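Local coordinates for monopolin complex subunit CSM1 (Candida glabrata, PDB 6MJC), which binds a peptide of the kinetochore protein Dsn1 and so probably helps recruit the monopolin complex to kinetochores, at residues Met44-Gly49 / Val65-Leu70. Residues are numbered along the deposited sequence; the frame is centred on the assembly and turned at random.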
loop_
_atom_site.group_PDB
_atom_site.type_symbol
_atom_site.label_atom_id
_atom_site.label_comp_id
_atom_site.label_asym_id
_atom_site.label_seq_id
_atom_site.Cartn_x
_atom_site.Cartn_y
_atom_site.Cartn_z
ATOM N N MET A 44 -7.422 3.333 -7.458
ATOM C CA MET A 44 -6.876 2.093 -6.949
ATOM C C MET A 44 -6.983 2.081 -5.432
ATOM O O MET A 44 -6.633 3.070 -4.769
ATOM C CB MET A 44 -5.428 1.953 -7.388
ATOM C CG MET A 44 -4.767 0.696 -6.932
ATOM S SD MET A 44 -5.404 -0.707 -7.897
ATOM C CE MET A 44 -4.607 -1.947 -6.940
ATOM N N ASP A 45 -7.531 0.993 -4.904
ATOM C CA ASP A 45 -7.547 0.759 -3.478
ATOM C C ASP A 45 -6.425 -0.203 -3.119
ATOM O O ASP A 45 -6.166 -1.199 -3.818
ATOM C CB ASP A 45 -8.900 0.213 -2.994
ATOM C CG ASP A 45 -9.980 1.273 -2.919
ATOM O OD1 ASP A 45 -10.053 2.016 -1.920
ATOM O OD2 ASP A 45 -10.784 1.345 -3.854
ATOM N N TYR A 46 -5.753 0.098 -2.024
ATOM C CA TYR A 46 -4.684 -0.767 -1.536
ATOM C C TYR A 46 -4.510 -0.557 -0.044
ATOM O O TYR A 46 -4.939 0.449 0.529
ATOM C CB TYR A 46 -3.358 -0.516 -2.282
ATOM C CG TYR A 46 -2.802 0.903 -2.225
ATOM C CD1 TYR A 46 -1.914 1.267 -1.225
ATOM C CD2 TYR A 46 -3.127 1.843 -3.178
ATOM C CE1 TYR A 46 -1.377 2.581 -1.160
ATOM C CE2 TYR A 46 -2.604 3.162 -3.121
ATOM C CZ TYR A 46 -1.728 3.505 -2.123
ATOM O OH TYR A 46 -1.174 4.776 -2.054
ATOM N N LYS A 47 -3.825 -1.502 0.570
ATOM C CA LYS A 47 -3.452 -1.443 1.978
ATOM C C LYS A 47 -1.939 -1.339 2.049
ATOM O O LYS A 47 -1.249 -2.017 1.291
ATOM C CB LYS A 47 -3.966 -2.721 2.651
ATOM C CG LYS A 47 -3.804 -2.824 4.134
ATOM C CD LYS A 47 -4.385 -4.216 4.510
ATOM C CE LYS A 47 -4.145 -4.493 5.953
ATOM N NZ LYS A 47 -4.603 -5.850 6.251
ATOM N N LEU A 48 -1.424 -0.441 2.896
ATOM C CA LEU A 48 -0.000 -0.355 3.201
ATOM C C LEU A 48 0.228 -0.859 4.617
ATOM O O LEU A 48 -0.513 -0.510 5.546
ATOM C CB LEU A 48 0.520 1.080 3.096
ATOM C CG LEU A 48 0.662 1.647 1.683
ATOM C CD1 LEU A 48 1.336 2.955 1.795
ATOM C CD2 LEU A 48 1.421 0.704 0.746
ATOM N N GLY A 49 1.290 -1.613 4.786
ATOM C CA GLY A 49 1.766 -1.978 6.097
ATOM C C GLY A 49 3.165 -1.472 6.354
ATOM O O GLY A 49 4.053 -1.653 5.522
ATOM N N VAL A 65 7.975 -1.773 4.016
ATOM C CA VAL A 65 6.605 -1.480 3.617
ATOM C C VAL A 65 6.004 -2.683 2.898
ATOM O O VAL A 65 6.614 -3.273 1.996
ATOM C CB VAL A 65 6.525 -0.243 2.714
ATOM C CG1 VAL A 65 5.063 0.062 2.409
ATOM C CG2 VAL A 65 7.148 0.998 3.341
ATOM N N ILE A 66 4.787 -3.030 3.279
ATOM C CA ILE A 66 4.004 -4.070 2.602
ATOM C C ILE A 66 2.885 -3.371 1.824
ATOM O O ILE A 66 2.092 -2.632 2.405
ATOM C CB ILE A 66 3.410 -5.103 3.586
ATOM C CG1 ILE A 66 4.470 -5.739 4.506
ATOM C CG2 ILE A 66 2.590 -6.186 2.782
ATOM C CD1 ILE A 66 5.617 -6.555 3.884
ATOM N N TYR A 67 2.731 -3.722 0.544
ATOM C CA TYR A 67 1.693 -3.178 -0.328
ATOM C C TYR A 67 0.761 -4.303 -0.717
ATOM O O TYR A 67 1.214 -5.328 -1.208
ATOM C CB TYR A 67 2.279 -2.552 -1.609
ATOM C CG TYR A 67 1.306 -2.393 -2.793
ATOM C CD1 TYR A 67 0.497 -1.272 -2.918
ATOM C CD2 TYR A 67 1.264 -3.320 -3.802
ATOM C CE1 TYR A 67 -0.343 -1.119 -4.007
ATOM C CE2 TYR A 67 0.402 -3.159 -4.911
ATOM C CZ TYR A 67 -0.422 -2.081 -4.971
ATOM O OH TYR A 67 -1.252 -1.875 -6.044
ATOM N N VAL A 68 -0.532 -4.118 -0.491
ATOM C CA VAL A 68 -1.531 -5.153 -0.781
ATOM C C VAL A 68 -2.588 -4.569 -1.713
ATOM O O VAL A 68 -3.366 -3.690 -1.310
ATOM C CB VAL A 68 -2.212 -5.647 0.502
ATOM C CG1 VAL A 68 -3.192 -6.838 0.169
ATOM C CG2 VAL A 68 -1.242 -6.080 1.528
ATOM N N PRO A 69 -2.658 -4.973 -2.975
ATOM C CA PRO A 69 -3.713 -4.430 -3.836
ATOM C C PRO A 69 -5.083 -4.989 -3.453
ATOM O O PRO A 69 -5.223 -6.178 -3.200
ATOM C CB PRO A 69 -3.272 -4.882 -5.231
ATOM C CG PRO A 69 -2.529 -6.144 -5.018
ATOM C CD PRO A 69 -1.833 -5.987 -3.656
ATOM N N LEU A 70 -6.091 -4.127 -3.410
ATOM C CA LEU A 70 -7.450 -4.535 -3.050
ATOM C C LEU A 70 -8.304 -4.541 -4.318
ATOM O O LEU A 70 -8.942 -3.554 -4.692
ATOM C CB LEU A 70 -7.978 -3.610 -1.969
ATOM C CG LEU A 70 -7.141 -3.523 -0.703
ATOM C CD1 LEU A 70 -7.685 -2.391 0.255
ATOM C CD2 LEU A 70 -7.015 -4.836 0.024
HETATM O O HOH W 1 -8.190 -1.507 -6.398
#
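Lys47 and Val68 form an antiparallel hydrogen-bonded pair, joined by Lys47 N to Val68 O at 2.9 Å and Val68 N to Lys47 O at 2.8 Å, and Gly49 with Ile66 repeats the two-bond pattern. The regularity gives way at the end of the pairing, where Leu70 N reaches Asp45 O at 3.0 Å from 37° above the carbonyl plane. One water there accepts from Asp45 N and donates to Leu70 O, bridging the two backbones.

On the face of Tyr46 and Tyr67 the two side chains cross at about a right angle and their ring planes are inclined at 46°. Tyr46 CG stands between the backbone N and the carbonyl carbon (chi1 58°), which sets Tyr46 CB and CG 3.5 and 3.6 Å from Tyr67 CE1 while the end of the ring leads away to a hydrogen bond from its hydroxyl to Gln37 OE1. At the Tyr67 ring, Leu48 CD2 approaches the edge, while Met44, bent at chi2, brings CE to 3.6 Å from Pro69 CB and also against Tyr67 OH.

Strands 44-52 and 63-69 are adjacent in the antiparallel sheet of the Csm1/Pcs1 domain and form a beta hairpin. Helix 101-113 packs over the tyrosine face: Met108 touches both tyrosine side chains and Phe104 meets both rings, edge-to-face with Tyr46. Tyr67 OH is hydrogen-bonded to Leu90 O.

The opposite face carries Lys47, Ile66 and Val68, all touching the bound peptide. Lys47 CB packs 4.0 Å from Val68 CB; beyond it the extended chain takes NZ to a hydrogen bond with Tyr25 OH and a long, weak ion pair with an acidic side chain of the peptide.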